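Serine protease pet (Escherichia coli, PDB 4OM9) is a secreted autotransporter enterotoxin of enteroaggregative strains, a serine protease that probably cleaves the host cytoskeletal protein alpha-fodrin. Local coordinates at residues N189-T200 with K236-P244. Numbering follows the deposited sequence.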
# COMPACT_ATOMS: atom_id res chain seq x y z
N ASN A 189 14.43 -22.64 41.89
CA ASN A 189 13.17 -21.97 41.62
C ASN A 189 12.92 -21.67 40.14
O ASN A 189 13.82 -21.19 39.44
CB ASN A 189 13.11 -20.69 42.44
CG ASN A 189 12.69 -20.94 43.87
OD1 ASN A 189 12.42 -22.08 44.25
ND2 ASN A 189 12.65 -19.88 44.67
N LYS A 190 11.70 -21.95 39.68
CA LYS A 190 11.34 -21.78 38.27
C LYS A 190 9.95 -21.18 38.10
O LYS A 190 9.04 -21.44 38.88
CB LYS A 190 11.42 -23.12 37.53
CG LYS A 190 12.84 -23.68 37.33
CD LYS A 190 12.79 -24.93 36.44
CE LYS A 190 14.16 -25.50 36.19
NZ LYS A 190 14.81 -25.91 37.48
N VAL A 191 9.78 -20.40 37.04
CA VAL A 191 8.50 -19.78 36.77
C VAL A 191 7.57 -20.80 36.14
O VAL A 191 7.97 -21.58 35.27
CB VAL A 191 8.66 -18.56 35.88
CG1 VAL A 191 7.30 -18.05 35.38
CG2 VAL A 191 9.39 -17.48 36.64
N GLU A 192 6.34 -20.83 36.63
CA GLU A 192 5.36 -21.80 36.19
C GLU A 192 4.24 -21.09 35.48
O GLU A 192 3.77 -20.04 35.95
CB GLU A 192 4.83 -22.60 37.39
CG GLU A 192 3.72 -23.61 37.06
CD GLU A 192 3.03 -24.14 38.33
OE1 GLU A 192 2.01 -23.56 38.73
OE2 GLU A 192 3.52 -25.13 38.92
N TYR A 193 3.82 -21.61 34.34
CA TYR A 193 2.69 -20.99 33.66
C TYR A 193 1.67 -22.01 33.19
O TYR A 193 1.93 -23.21 33.13
CB TYR A 193 3.17 -20.08 32.50
CG TYR A 193 3.53 -20.69 31.13
CD1 TYR A 193 2.60 -21.43 30.40
CD2 TYR A 193 4.75 -20.40 30.52
CE1 TYR A 193 2.90 -21.93 29.14
CE2 TYR A 193 5.06 -20.89 29.25
CZ TYR A 193 4.13 -21.65 28.56
OH TYR A 193 4.39 -22.16 27.31
N GLU A 194 0.50 -21.47 32.87
CA GLU A 194 -0.61 -22.22 32.33
C GLU A 194 -1.10 -21.48 31.08
O GLU A 194 -1.15 -20.25 31.06
CB GLU A 194 -1.72 -22.36 33.37
CG GLU A 194 -2.98 -23.08 32.91
CD GLU A 194 -4.04 -23.11 34.01
OE1 GLU A 194 -4.85 -22.17 34.07
OE2 GLU A 194 -4.04 -24.07 34.82
N ASN A 195 -1.43 -22.23 30.03
CA ASN A 195 -1.93 -21.60 28.81
C ASN A 195 -3.34 -21.04 28.94
O ASN A 195 -4.10 -21.44 29.83
CB ASN A 195 -1.90 -22.59 27.66
CG ASN A 195 -0.52 -22.80 27.15
OD1 ASN A 195 -0.08 -22.12 26.21
ND2 ASN A 195 0.20 -23.73 27.76
N ASP A 196 -3.66 -20.09 28.07
CA ASP A 196 -5.04 -19.65 27.89
C ASP A 196 -5.89 -20.87 27.53
O ASP A 196 -5.46 -21.72 26.75
CB ASP A 196 -5.11 -18.58 26.79
CG ASP A 196 -6.51 -18.01 26.61
OD1 ASP A 196 -6.85 -17.10 27.38
OD2 ASP A 196 -7.24 -18.47 25.69
N SER A 197 -7.10 -20.94 28.08
CA SER A 197 -7.96 -22.10 27.84
C SER A 197 -8.66 -22.08 26.47
O SER A 197 -9.23 -23.08 26.06
CB SER A 197 -9.02 -22.22 28.95
OG SER A 197 -9.93 -21.15 28.92
N TYR A 198 -8.61 -20.97 25.76
CA TYR A 198 -9.23 -20.91 24.43
C TYR A 198 -8.16 -20.92 23.35
O TYR A 198 -8.19 -21.73 22.41
CB TYR A 198 -10.12 -19.68 24.30
CG TYR A 198 -11.49 -19.80 24.97
CD1 TYR A 198 -11.63 -20.32 26.26
CD2 TYR A 198 -12.64 -19.39 24.31
CE1 TYR A 198 -12.87 -20.43 26.86
CE2 TYR A 198 -13.90 -19.49 24.91
CZ TYR A 198 -14.01 -20.01 26.18
OH TYR A 198 -15.25 -20.11 26.78
N PHE A 199 -7.20 -20.00 23.46
CA PHE A 199 -6.11 -19.96 22.52
C PHE A 199 -4.98 -20.80 23.09
O PHE A 199 -4.10 -20.29 23.79
CB PHE A 199 -5.66 -18.54 22.25
CG PHE A 199 -4.79 -18.41 21.06
CD1 PHE A 199 -5.34 -18.42 19.79
CD2 PHE A 199 -3.42 -18.30 21.20
CE1 PHE A 199 -4.53 -18.29 18.67
CE2 PHE A 199 -2.60 -18.17 20.08
CZ PHE A 199 -3.17 -18.17 18.81
N THR A 200 -5.04 -22.09 22.82
CA THR A 200 -4.30 -23.04 23.61
C THR A 200 -3.32 -23.80 22.75
O THR A 200 -3.68 -24.59 21.87
CB THR A 200 -5.24 -24.03 24.33
OG1 THR A 200 -6.29 -23.30 24.98
CG2 THR A 200 -4.48 -24.82 25.37
N LYS A 236 -5.62 -29.06 29.20
CA LYS A 236 -5.82 -27.63 29.43
C LYS A 236 -4.99 -27.03 30.57
O LYS A 236 -4.51 -25.91 30.47
CB LYS A 236 -7.31 -27.36 29.71
CG LYS A 236 -8.01 -26.43 28.75
CD LYS A 236 -7.65 -26.75 27.30
CE LYS A 236 -8.62 -26.06 26.31
NZ LYS A 236 -8.06 -25.87 24.93
N THR A 237 -4.86 -27.77 31.67
CA THR A 237 -4.24 -27.22 32.86
C THR A 237 -2.74 -27.52 32.95
O THR A 237 -2.10 -27.15 33.92
CB THR A 237 -4.90 -27.74 34.12
OG1 THR A 237 -4.75 -29.16 34.15
CG2 THR A 237 -6.40 -27.37 34.15
N GLN A 238 -2.22 -28.21 31.93
CA GLN A 238 -0.78 -28.48 31.80
C GLN A 238 0.01 -27.27 32.26
O GLN A 238 -0.31 -26.14 31.91
CB GLN A 238 -0.42 -28.83 30.36
CG GLN A 238 1.07 -29.13 30.13
CD GLN A 238 1.51 -28.84 28.69
OE1 GLN A 238 1.51 -27.69 28.26
NE2 GLN A 238 1.87 -29.89 27.95
N LYS A 239 1.00 -27.51 33.10
CA LYS A 239 1.85 -26.44 33.56
C LYS A 239 3.17 -26.47 32.79
O LYS A 239 3.67 -27.56 32.44
CB LYS A 239 2.09 -26.58 35.07
CG LYS A 239 0.84 -26.53 35.95
CD LYS A 239 0.38 -25.08 36.15
CE LYS A 239 -0.84 -24.94 37.07
NZ LYS A 239 -2.04 -25.62 36.54
N THR A 240 3.75 -25.30 32.54
CA THR A 240 5.08 -25.25 31.96
C THR A 240 6.06 -24.52 32.88
O THR A 240 5.74 -23.50 33.47
CB THR A 240 5.07 -24.58 30.58
OG1 THR A 240 4.19 -25.31 29.71
CG2 THR A 240 6.46 -24.58 29.98
N TYR A 241 7.28 -25.03 32.98
CA TYR A 241 8.26 -24.37 33.81
C TYR A 241 9.30 -23.68 32.95
O TYR A 241 9.79 -24.24 31.98
CB TYR A 241 8.91 -25.38 34.76
CG TYR A 241 7.87 -26.02 35.62
CD1 TYR A 241 7.08 -27.05 35.13
CD2 TYR A 241 7.61 -25.55 36.90
CE1 TYR A 241 6.11 -27.63 35.88
CE2 TYR A 241 6.62 -26.13 37.67
CZ TYR A 241 5.88 -27.17 37.15
OH TYR A 241 4.88 -27.77 37.89
N VAL A 242 9.59 -22.44 33.31
CA VAL A 242 10.59 -21.64 32.65
C VAL A 242 11.80 -21.40 33.53
O VAL A 242 11.68 -20.90 34.66
CB VAL A 242 10.03 -20.29 32.23
CG1 VAL A 242 11.02 -19.59 31.30
CG2 VAL A 242 8.66 -20.45 31.56
N THR A 243 12.98 -21.75 33.01
CA THR A 243 14.23 -21.37 33.65
C THR A 243 14.41 -19.87 33.49
O THR A 243 14.52 -19.38 32.38
CB THR A 243 15.43 -22.12 33.04
OG1 THR A 243 15.33 -23.51 33.38
CG2 THR A 243 16.76 -21.56 33.55
N PRO A 244 14.39 -19.14 34.60
CA PRO A 244 14.50 -17.68 34.58
C PRO A 244 15.81 -17.23 33.97
O PRO A 244 16.86 -17.79 34.34
CB PRO A 244 14.43 -17.29 36.06
CG PRO A 244 13.82 -18.48 36.75
CD PRO A 244 14.32 -19.66 35.98
O HOH W 1 -1.82 -25.11 29.80
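Val191 pairs with Val242 and Tyr193 with Thr240 as antiparallel hydrogen-bonded pairs, and the two strands run at 143° to each other. The shortest of the four backbone bonds, Val242 N to Val191 O at 2.7 Å, is also nearly straight. Past Glu194 the chains drift apart and a water takes over, accepting from Asn195 N and donating to the carbonyls of Lys236 and Gln238.

On the face of Val191 and Tyr193, the Tyr193 ring lies flat over its neighbour: Thr240 CB sits 3.7 Å from the ring centroid in a CH-pi contact. Tyr193 CG stands between the backbone N and the carbonyl carbon (chi1 81°), which folds the ring across the partner strand, and Val242 CG2 comes within 4.0 Å of Tyr193 CD2. The hydroxyl at the far end of the ring bonds Arg149, while Thr240 OG1 bonds Thr203.

The face of Glu192, Tyr241, Glu194 and Lys239 carries the charges. Glu192 runs beside Tyr241, its carboxylate turned 80° from the ring, with Glu192 OE2 3.1 Å from Tyr241 OH; Glu192 OE1 bonds Thr179. Lys239, bent at chi2, lays its CD 3.4 Å from Glu192 OE1 and carries NZ on to a salt bridge with Glu194 OE2 at 3.1 Å, from the anti side but tilted out of the carboxylate plane. The same NZ donates to Thr237 O, and Glu194 OE1 is taken by His177. Farther along, Lys236 NZ makes a weak 3.1 Å bond to Thr200 OG1 besides its salt bridge to Asp4.

This antiparallel pairing of strands 188-195 and 239-244, not consecutive in the chain, belongs to the chymotrypsin-like (clan PA) protease domain. Packing round the Tyr193 ring joins them on one face; on the other, the two glutamates probably share the positive field of Lys239, its ammonium steadied by a carboxylate and a carbonyl.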